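Local coordinates for protein dTDP-4-dehydrorhamnose 3,5-epimerase (PDB 2B9U) that probably catalyses the epimerization at C3' and C5' that turns dTDP-4-dehydro-6-deoxy-alpha-D-glucose into dTDP-4-dehydro-beta-L-rhamnose, a step of dTDP-L-rhamnose biosynthesis, at residues A[75-80]-A[125-130]; A[14-19]-A[106-111]; A[71-76]-A[100-105]. All coordinates share one frame; numbering follows the deposited sequence.

Contact 1: A[75-80]-A[125-130]; sequences VPKGRI and DSIVIY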
loop_
_atom_site.group_PDB
_atom_site.type_symbol
_atom_site.label_atom_id
_atom_site.label_comp_id
_atom_site.label_asym_id
_atom_site.label_seq_id
_atom_site.Cartn_x
_atom_site.Cartn_y
_atom_site.Cartn_z
ATOM N N VAL A 75 1.143 -6.131 6.395
ATOM C CA VAL A 75 1.203 -5.521 7.731
ATOM C C VAL A 75 2.501 -4.732 7.950
ATOM O O VAL A 75 3.482 -5.269 8.489
ATOM C CB VAL A 75 1.003 -6.590 8.857
ATOM C CG1 VAL A 75 0.922 -5.924 10.242
ATOM C CG2 VAL A 75 -0.266 -7.422 8.570
ATOM N N PRO A 76 2.534 -3.467 7.489
ATOM C CA PRO A 76 3.707 -2.608 7.718
ATOM C C PRO A 76 3.973 -2.201 9.180
ATOM O O PRO A 76 5.095 -1.795 9.487
ATOM C CB PRO A 76 3.429 -1.371 6.835
ATOM C CG PRO A 76 1.965 -1.380 6.639
ATOM C CD PRO A 76 1.520 -2.797 6.650
ATOM N N LYS A 77 2.967 -2.275 10.058
ATOM C CA LYS A 77 3.178 -2.019 11.490
ATOM C C LYS A 77 2.338 -2.979 12.336
ATOM O O LYS A 77 1.190 -3.209 12.035
ATOM C CB LYS A 77 2.868 -0.560 11.851
ATOM C CG LYS A 77 3.234 -0.149 13.299
ATOM C CD LYS A 77 3.055 1.361 13.506
ATOM C CE LYS A 77 3.837 1.880 14.743
ATOM N NZ LYS A 77 3.268 1.330 16.029
ATOM N N GLY A 78 2.936 -3.550 13.379
ATOM C CA GLY A 78 2.239 -4.471 14.280
ATOM C C GLY A 78 2.305 -5.934 13.863
ATOM O O GLY A 78 3.217 -6.357 13.120
ATOM N N ARG A 79 1.309 -6.687 14.319
ATOM C CA ARG A 79 1.274 -8.145 14.231
ATOM C C ARG A 79 -0.184 -8.535 14.163
ATOM O O ARG A 79 -0.979 -8.128 15.027
ATOM C CB ARG A 79 1.835 -8.792 15.509
ATOM C CG ARG A 79 3.322 -8.698 15.771
ATOM C CD ARG A 79 3.661 -9.423 17.093
ATOM N NE ARG A 79 3.388 -10.870 17.053
ATOM C CZ ARG A 79 2.995 -11.621 18.088
ATOM N NH1 ARG A 79 2.765 -11.085 19.286
ATOM N NH2 ARG A 79 2.795 -12.928 17.910
ATOM N N ILE A 80 -0.553 -9.321 13.154
ATOM C CA ILE A 80 -1.915 -9.852 13.096
ATOM C C ILE A 80 -1.901 -11.376 12.916
ATOM O O ILE A 80 -0.943 -11.928 12.379
ATOM C CB ILE A 80 -2.768 -9.191 11.965
ATOM C CG1 ILE A 80 -2.315 -9.684 10.574
ATOM C CG2 ILE A 80 -2.747 -7.670 12.091
ATOM C CD1 ILE A 80 -3.279 -9.316 9.429
ATOM N N ASP A 125 -1.270 -3.377 18.337
ATOM C CA ASP A 125 -1.783 -2.262 17.532
ATOM C C ASP A 125 -1.156 -2.410 16.163
ATOM O O ASP A 125 0.075 -2.468 16.063
ATOM C CB ASP A 125 -1.359 -0.915 18.131
ATOM C CG ASP A 125 -2.231 -0.474 19.302
ATOM O OD1 ASP A 125 -3.041 -1.274 19.813
ATOM O OD2 ASP A 125 -2.096 0.704 19.709
ATOM N N SER A 126 -1.990 -2.496 15.125
ATOM C CA SER A 126 -1.537 -2.862 13.772
ATOM C C SER A 126 -2.135 -2.037 12.632
ATOM O O SER A 126 -3.331 -1.709 12.639
ATOM C CB SER A 126 -1.870 -4.329 13.468
ATOM O OG SER A 126 -1.221 -5.197 14.359
ATOM N N ILE A 127 -1.287 -1.751 11.652
ATOM C CA ILE A 127 -1.704 -1.208 10.367
ATOM C C ILE A 127 -1.697 -2.318 9.339
ATOM O O ILE A 127 -0.651 -2.952 9.059
ATOM C CB ILE A 127 -0.783 -0.061 9.887
ATOM C CG1 ILE A 127 -0.837 1.114 10.871
ATOM C CG2 ILE A 127 -1.186 0.411 8.487
ATOM C CD1 ILE A 127 0.385 2.001 10.810
ATOM N N VAL A 128 -2.873 -2.534 8.771
ATOM C CA VAL A 128 -3.055 -3.511 7.725
ATOM C C VAL A 128 -3.378 -2.763 6.436
ATOM O O VAL A 128 -4.188 -1.822 6.437
ATOM C CB VAL A 128 -4.173 -4.528 8.128
ATOM C CG1 VAL A 128 -4.482 -5.525 7.025
ATOM C CG2 VAL A 128 -3.763 -5.254 9.388
ATOM N N ILE A 129 -2.708 -3.171 5.364
ATOM C CA ILE A 129 -2.979 -2.727 3.999
ATOM C C ILE A 129 -3.621 -3.879 3.248
ATOM O O ILE A 129 -3.159 -5.026 3.318
ATOM C CB ILE A 129 -1.678 -2.304 3.255
ATOM C CG1 ILE A 129 -0.877 -1.311 4.099
ATOM C CG2 ILE A 129 -1.987 -1.762 1.837
ATOM C CD1 ILE A 129 -1.143 0.136 3.871
ATOM N N TYR A 130 -4.701 -3.574 2.536
ATOM C CA TYR A 130 -5.371 -4.580 1.711
ATOM C C TYR A 130 -5.216 -4.200 0.239
ATOM O O TYR A 130 -5.750 -3.164 -0.186
ATOM C CB TYR A 130 -6.873 -4.643 2.048
ATOM C CG TYR A 130 -7.294 -4.585 3.512
ATOM C CD1 TYR A 130 -7.105 -3.435 4.286
ATOM C CD2 TYR A 130 -7.951 -5.668 4.104
ATOM C CE1 TYR A 130 -7.537 -3.378 5.621
ATOM C CE2 TYR A 130 -8.391 -5.622 5.437
ATOM C CZ TYR A 130 -8.174 -4.475 6.186
ATOM O OH TYR A 130 -8.610 -4.423 7.493
#

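Contact 2: A[14-19]-A[106-111]; sequences LIKPKV and NHYMLW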
loop_
_atom_site.group_PDB
_atom_site.type_symbol
_atom_site.label_atom_id
_atom_site.label_comp_id
_atom_site.label_asym_id
_atom_site.label_seq_id
_atom_site.Cartn_x
_atom_site.Cartn_y
_atom_site.Cartn_z
ATOM N N LEU A 14 1.523 -17.523 0.338
ATOM C CA LEU A 14 2.307 -16.618 1.177
ATOM C C LEU A 14 3.416 -16.019 0.328
ATOM O O LEU A 14 4.137 -16.751 -0.360
ATOM C CB LEU A 14 2.891 -17.345 2.405
ATOM C CG LEU A 14 3.625 -16.394 3.360
ATOM C CD1 LEU A 14 2.781 -16.103 4.595
ATOM C CD2 LEU A 14 4.991 -16.946 3.717
ATOM N N ILE A 15 3.528 -14.690 0.356
ATOM C CA ILE A 15 4.555 -13.975 -0.401
ATOM C C ILE A 15 5.599 -13.389 0.542
ATOM O O ILE A 15 5.262 -12.732 1.541
ATOM C CB ILE A 15 3.962 -12.866 -1.329
ATOM C CG1 ILE A 15 2.918 -13.445 -2.266
ATOM C CG2 ILE A 15 5.044 -12.220 -2.208
ATOM C CD1 ILE A 15 1.524 -13.074 -1.902
ATOM N N LYS A 16 6.869 -13.606 0.207
ATOM C CA LYS A 16 7.962 -13.168 1.064
ATOM C C LYS A 16 8.841 -12.228 0.274
ATOM O O LYS A 16 9.479 -12.660 -0.684
ATOM C CB LYS A 16 8.799 -14.357 1.520
ATOM C CG LYS A 16 8.034 -15.469 2.184
ATOM C CD LYS A 16 8.880 -16.733 2.178
ATOM C CE LYS A 16 8.944 -17.351 3.557
ATOM N NZ LYS A 16 10.023 -18.405 3.653
ATOM N N PRO A 17 8.855 -10.931 0.651
ATOM C CA PRO A 17 9.636 -9.942 -0.095
ATOM C C PRO A 17 11.082 -9.846 0.375
ATOM O O PRO A 17 11.434 -10.398 1.407
ATOM C CB PRO A 17 8.872 -8.629 0.166
ATOM C CG PRO A 17 8.250 -8.807 1.538
ATOM C CD PRO A 17 8.119 -10.324 1.780
ATOM N N LYS A 18 11.918 -9.133 -0.364
ATOM C CA LYS A 18 13.286 -8.921 0.078
ATOM C C LYS A 18 13.438 -7.549 0.693
ATOM O O LYS A 18 13.096 -6.550 0.072
ATOM C CB LYS A 18 14.272 -9.091 -1.074
ATOM C CG LYS A 18 14.810 -10.502 -1.183
ATOM C CD LYS A 18 16.221 -10.464 -1.790
ATOM C CE LYS A 18 16.718 -11.855 -2.035
ATOM N NZ LYS A 18 15.967 -12.501 -3.141
ATOM N N VAL A 19 13.944 -7.525 1.925
ATOM C CA VAL A 19 14.096 -6.309 2.694
ATOM C C VAL A 19 15.588 -5.930 2.721
ATOM O O VAL A 19 16.467 -6.777 2.988
ATOM C CB VAL A 19 13.496 -6.499 4.110
ATOM C CG1 VAL A 19 13.662 -5.254 4.984
ATOM C CG2 VAL A 19 12.018 -6.926 4.014
ATOM N N ASN A 106 8.392 -9.671 9.766
ATOM C CA ASN A 106 8.555 -10.501 8.573
ATOM C C ASN A 106 8.237 -9.800 7.239
ATOM O O ASN A 106 8.830 -10.131 6.206
ATOM C CB ASN A 106 7.867 -11.888 8.700
ATOM C CG ASN A 106 6.320 -11.843 8.861
ATOM O OD1 ASN A 106 5.618 -10.924 8.425
ATOM N ND2 ASN A 106 5.788 -12.913 9.454
ATOM N N HIS A 107 7.338 -8.813 7.287
ATOM C CA HIS A 107 6.801 -8.159 6.086
ATOM C C HIS A 107 6.225 -9.149 5.075
ATOM O O HIS A 107 6.187 -8.868 3.879
ATOM C CB HIS A 107 7.844 -7.249 5.410
ATOM C CG HIS A 107 8.210 -6.051 6.220
ATOM N ND1 HIS A 107 7.355 -4.984 6.399
ATOM C CD2 HIS A 107 9.326 -5.761 6.922
ATOM C CE1 HIS A 107 7.932 -4.085 7.176
ATOM N NE2 HIS A 107 9.127 -4.535 7.511
ATOM N N TYR A 108 5.781 -10.314 5.558
ATOM C CA TYR A 108 5.097 -11.298 4.699
ATOM C C TYR A 108 3.680 -10.861 4.341
ATOM O O TYR A 108 3.035 -10.059 5.060
ATOM C CB TYR A 108 5.016 -12.691 5.363
ATOM C CG TYR A 108 6.336 -13.406 5.640
ATOM C CD1 TYR A 108 7.504 -13.061 4.978
ATOM C CD2 TYR A 108 6.385 -14.458 6.545
ATOM C CE1 TYR A 108 8.705 -13.729 5.230
ATOM C CE2 TYR A 108 7.574 -15.137 6.800
ATOM C CZ TYR A 108 8.727 -14.770 6.140
ATOM O OH TYR A 108 9.909 -15.440 6.406
ATOM N N MET A 109 3.204 -11.419 3.231
ATOM C CA MET A 109 1.904 -11.107 2.661
ATOM C C MET A 109 1.173 -12.411 2.404
ATOM O O MET A 109 1.801 -13.427 2.159
ATOM C CB MET A 109 2.073 -10.376 1.323
ATOM C CG MET A 109 2.484 -8.908 1.430
ATOM S SD MET A 109 3.106 -8.301 -0.148
ATOM C CE MET A 109 4.805 -8.892 -0.070
ATOM N N LEU A 110 -0.150 -12.358 2.451
ATOM C CA LEU A 110 -1.009 -13.481 2.090
ATOM C C LEU A 110 -1.852 -13.037 0.920
ATOM O O LEU A 110 -2.571 -12.011 1.011
ATOM C CB LEU A 110 -1.983 -13.789 3.222
ATOM C CG LEU A 110 -2.070 -15.085 4.011
ATOM C CD1 LEU A 110 -3.546 -15.354 4.249
ATOM C CD2 LEU A 110 -1.397 -16.267 3.323
ATOM N N TRP A 111 -1.788 -13.812 -0.164
ATOM C CA TRP A 111 -2.734 -13.677 -1.269
ATOM C C TRP A 111 -3.900 -14.624 -1.038
ATOM O O TRP A 111 -3.716 -15.845 -0.833
ATOM C CB TRP A 111 -2.071 -13.938 -2.613
ATOM C CG TRP A 111 -3.031 -14.401 -3.718
ATOM C CD1 TRP A 111 -3.121 -15.662 -4.248
ATOM C CD2 TRP A 111 -4.010 -13.604 -4.413
ATOM N NE1 TRP A 111 -4.092 -15.701 -5.223
ATOM C CE2 TRP A 111 -4.662 -14.456 -5.336
ATOM C CE3 TRP A 111 -4.412 -12.258 -4.333
ATOM C CZ2 TRP A 111 -5.666 -14.000 -6.200
ATOM C CZ3 TRP A 111 -5.434 -11.810 -5.189
ATOM C CH2 TRP A 111 -6.043 -12.680 -6.106
#

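Contact 3: A[71-76]-A[100-105]; sequences KIIFVP and AELNEE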
loop_
_atom_site.group_PDB
_atom_site.type_symbol
_atom_site.label_atom_id
_atom_site.label_comp_id
_atom_site.label_asym_id
_atom_site.label_seq_id
_atom_site.Cartn_x
_atom_site.Cartn_y
_atom_site.Cartn_z
ATOM N N LYS A 71 -7.525 -10.698 -2.469
ATOM C CA LYS A 71 -6.929 -9.808 -1.451
ATOM C C LYS A 71 -5.473 -10.186 -1.165
ATOM O O LYS A 71 -5.154 -11.373 -0.956
ATOM C CB LYS A 71 -7.739 -9.866 -0.144
ATOM C CG LYS A 71 -9.191 -9.350 -0.280
ATOM C CD LYS A 71 -9.961 -9.508 1.001
ATOM C CE LYS A 71 -11.470 -9.416 0.746
ATOM N NZ LYS A 71 -12.270 -9.894 1.933
ATOM N N ILE A 72 -4.600 -9.183 -1.180
ATOM C CA ILE A 72 -3.228 -9.321 -0.711
ATOM C C ILE A 72 -3.129 -8.504 0.564
ATOM O O ILE A 72 -3.329 -7.285 0.551
ATOM C CB ILE A 72 -2.183 -8.796 -1.737
ATOM C CG1 ILE A 72 -2.477 -9.324 -3.144
ATOM C CG2 ILE A 72 -0.776 -9.167 -1.288
ATOM C CD1 ILE A 72 -1.668 -8.614 -4.237
ATOM N N ILE A 73 -2.851 -9.194 1.669
ATOM C CA ILE A 73 -2.835 -8.592 2.985
ATOM C C ILE A 73 -1.390 -8.360 3.418
ATOM O O ILE A 73 -0.558 -9.268 3.351
ATOM C CB ILE A 73 -3.542 -9.516 4.031
ATOM C CG1 ILE A 73 -4.952 -9.924 3.549
ATOM C CG2 ILE A 73 -3.529 -8.884 5.426
ATOM C CD1 ILE A 73 -5.959 -8.743 3.221
ATOM N N PHE A 74 -1.117 -7.148 3.890
ATOM C CA PHE A 74 0.240 -6.716 4.213
ATOM C C PHE A 74 0.175 -5.900 5.512
ATOM O O PHE A 74 -0.769 -5.122 5.724
ATOM C CB PHE A 74 0.824 -5.940 3.007
ATOM C CG PHE A 74 2.170 -5.294 3.261
ATOM C CD1 PHE A 74 3.282 -6.057 3.617
ATOM C CD2 PHE A 74 2.324 -3.914 3.118
ATOM C CE1 PHE A 74 4.528 -5.455 3.837
ATOM C CE2 PHE A 74 3.565 -3.308 3.339
ATOM C CZ PHE A 74 4.666 -4.077 3.708
ATOM N N VAL A 75 1.143 -6.131 6.395
ATOM C CA VAL A 75 1.203 -5.521 7.731
ATOM C C VAL A 75 2.501 -4.732 7.950
ATOM O O VAL A 75 3.482 -5.269 8.489
ATOM C CB VAL A 75 1.003 -6.590 8.857
ATOM C CG1 VAL A 75 0.922 -5.924 10.242
ATOM C CG2 VAL A 75 -0.266 -7.422 8.570
ATOM N N PRO A 76 2.534 -3.467 7.489
ATOM C CA PRO A 76 3.707 -2.608 7.718
ATOM C C PRO A 76 3.973 -2.201 9.180
ATOM O O PRO A 76 5.095 -1.795 9.487
ATOM C CB PRO A 76 3.429 -1.371 6.835
ATOM C CG PRO A 76 1.965 -1.380 6.639
ATOM C CD PRO A 76 1.520 -2.797 6.650
ATOM N N ALA A 100 -2.128 -17.488 9.246
ATOM C CA ALA A 100 -0.768 -16.988 9.071
ATOM C C ALA A 100 -0.584 -15.696 9.863
ATOM O O ALA A 100 -1.448 -14.802 9.814
ATOM C CB ALA A 100 -0.454 -16.738 7.588
ATOM N N GLU A 101 0.528 -15.620 10.594
ATOM C CA GLU A 101 0.951 -14.392 11.247
ATOM C C GLU A 101 1.678 -13.488 10.270
ATOM O O GLU A 101 2.744 -13.835 9.733
ATOM C CB GLU A 101 1.831 -14.649 12.479
ATOM C CG GLU A 101 1.934 -13.387 13.364
ATOM C CD GLU A 101 2.711 -13.605 14.649
ATOM O OE1 GLU A 101 2.676 -14.730 15.217
ATOM O OE2 GLU A 101 3.356 -12.636 15.096
ATOM N N LEU A 102 1.072 -12.332 10.026
ATOM C CA LEU A 102 1.693 -11.295 9.210
ATOM C C LEU A 102 2.019 -10.167 10.154
ATOM O O LEU A 102 1.232 -9.837 11.030
ATOM C CB LEU A 102 0.736 -10.844 8.085
ATOM C CG LEU A 102 0.128 -11.971 7.239
ATOM C CD1 LEU A 102 -0.935 -11.441 6.283
ATOM C CD2 LEU A 102 1.216 -12.772 6.445
ATOM N N ASN A 103 3.210 -9.605 10.005
ATOM C CA ASN A 103 3.706 -8.623 10.954
ATOM C C ASN A 103 4.775 -7.740 10.314
ATOM O O ASN A 103 5.211 -8.005 9.187
ATOM C CB ASN A 103 4.190 -9.295 12.267
ATOM C CG ASN A 103 5.292 -10.335 12.054
ATOM O OD1 ASN A 103 6.248 -10.110 11.326
ATOM N ND2 ASN A 103 5.166 -11.474 12.732
ATOM N N GLU A 104 5.180 -6.694 11.026
ATOM C CA GLU A 104 6.204 -5.784 10.532
ATOM C C GLU A 104 7.616 -6.386 10.593
ATOM O O GLU A 104 8.528 -5.869 9.956
ATOM C CB GLU A 104 6.163 -4.464 11.302
ATOM C CG GLU A 104 6.526 -4.560 12.788
ATOM C CD GLU A 104 6.462 -3.196 13.462
ATOM O OE1 GLU A 104 5.549 -2.982 14.291
ATOM O OE2 GLU A 104 7.307 -2.321 13.140
ATOM N N GLU A 105 7.789 -7.460 11.372
ATOM C CA GLU A 105 9.092 -8.142 11.506
ATOM C C GLU A 105 9.399 -8.955 10.264
ATOM O O GLU A 105 10.527 -8.945 9.783
ATOM C CB GLU A 105 9.124 -9.070 12.737
ATOM C CG GLU A 105 10.232 -10.148 12.675
ATOM C CD GLU A 105 10.004 -11.322 13.624
ATOM O OE1 GLU A 105 10.115 -11.124 14.849
ATOM O OE2 GLU A 105 9.719 -12.440 13.141
HETATM O O HOH W 1 3.583 -7.929 6.666
#

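Contact 1: A[75-80]-A[125-130]
Val75 meets the strand 126-130 through its backbone as well as its side chain: its CA makes a CA-H...O contact with Ile127 O (3.4 Å), and CG2, set anti to the carbonyl carbon, faces the CG2 methyl of Val128. At Pro76 the chain turns the corner between the two sheets of this flattened, jelly-roll-like cupin barrel. The proline ring lays CD against Ile127 O at 3.2 Å and crosses Ile129 at about a right angle, touching its CG1; Met49 of the second subunit packs on Pro76. Lys77 then pairs with Ile127, an antiparallel hydrogen-bonded pair in which Ile127 N donates to Lys77 O (2.9 Å, 149° at the hydrogen). On the shared face of that pair, the lysine crosses the isoleucine at a slant, with Lys77 CB 3.7 Å from Ile127 CD1. Gly78 follows, its backbone angles (90°/-155°) ill suited to any side chain; a CB here would also run into Ser126 OG and Asp125 O. Its backbone N-H is taken by Glu104. Arg79 gives its own N-H to Ser126 OG at 2.9 Å, while its guanidinium group turns off to Glu101. Finally Ile80 points toward the partner strand and rests CG2 at 3.8 Å from Val128 CG2, the two side chains crossing at about a right angle; the same methyl also covers Ser126 CB. The serine hydroxyl is thus buried without being stranded: it accepts from Arg79 N and bonds Glu124 O, with the CG2 methyl of Ile80 packed beside it, so that at this bend a side-chain oxygen, not a backbone carbonyl, takes the Arg79 N-H.

Contact 2: A[14-19]-A[106-111]
Ile15 and Met109 form an antiparallel hydrogen-bonded pair, Ile15 N reaching Met109 O in an almost straight bond (2.8 Å, 170° at the hydrogen) and Met109 N returning one to Ile15 O at 3.0 Å. On the face bearing these two side chains, the methionine chain bends at its last torsion (chi3 -82°), which brings CE to Ile15 CG2 and to within 3.8 Å of Pro17 CG. Further along, Ile15 CD1 lies against Trp111 CB. The pairing joins strand 12-22, which also makes a hairpin with strand 3-9, to strand 109-112 in the larger sheet of the jelly-roll-like barrel. Tyr108 marks where that ladder gives way to a loop. Lys16 runs beside the ring, pointing the same way, and places CG over one face in a CH-pi contact, 4.0 Å from the ring centroid and 29° off its normal; Leu14 CD2 sits on this face too, 4.0 Å from Tyr108 CD2. The opposite face is covered centrally by Asn106 CB, and the Asn106 OD1 of an Asx turn takes Tyr108 N at 2.9 Å from above its amide plane. With an alanine in place of Tyr108, the lysine methylenes would probably lose the surface that steadies them, making the salt bridge of Lys16 NZ to Glu6 less well oriented. Pro17 CG presses on His107 O at 3.1 Å, and Val19 CG2 meets the imidazole at CD2.

Contact 3: A[71-76]-A[100-105]
Leu102 holds CG anti to its own carbonyl carbon (chi1 -51°) and carries CD1 onward in an extended arm, which sets that methyl 3.7 Å from Ile73 CG2, the branch of the isoleucine that lies opposite its backbone N. The two side chains cross at about a right angle, and CD1 rests on the carbonyl oxygen of Ile73 as well. Nearer the corner of the chain, the root of the leucine is covered instead: Val75 CG2 touches Leu102 CB at 3.6 Å, again nearly perpendicular. Strand 71-75 belongs to one sheet of the jelly-roll-like barrel and strand 100-103 to the other, their short axes inclined at 53° and approaching to 6.0 Å; no direct hydrogen bond joins the two segments. The two sheets draw together here beside the corner at Pro76, and apolar side chains and a water fill the join. That water accepts from Val75 N at 3.0 Å and lies equally far from Asn103 O, to which it probably donates. Beyond it Glu104 CA makes a CA-H...O contact with Val75 O, and Glu104 CB comes to 3.4 Å from Pro76 O. The CB of Asn103 points away from segment 71-76. Its ND2 donates to Glu101 OE2 at 3.2 Å, arriving from above the carboxylate plane (47° out of it), while OD1 takes the backbone N of Asn106.

The three contacts form a continuous band through the barrel. Contacts 1 and 3 lie closest, their centres about 6 Å apart, and share Val75 and Pro76 at the corner between sheets; Arg79 NE joins Glu101 OE2 at 2.6 Å in a salt bridge, and Ile129 N probably hydrogen-bonds to Phe74 O (2.8 Å). Contact 3 in turn abuts contact 2, centres about 7 Å apart, with a probable hydrogen bond from Ile73 N to Leu110 O (2.9 Å). Contacts 1 and 2, about 13 Å apart between centres, do not touch directly. Met49 of the second subunit packs against residues of all three. None adjoins Tyr137, the predicted thymidine-stacking residue.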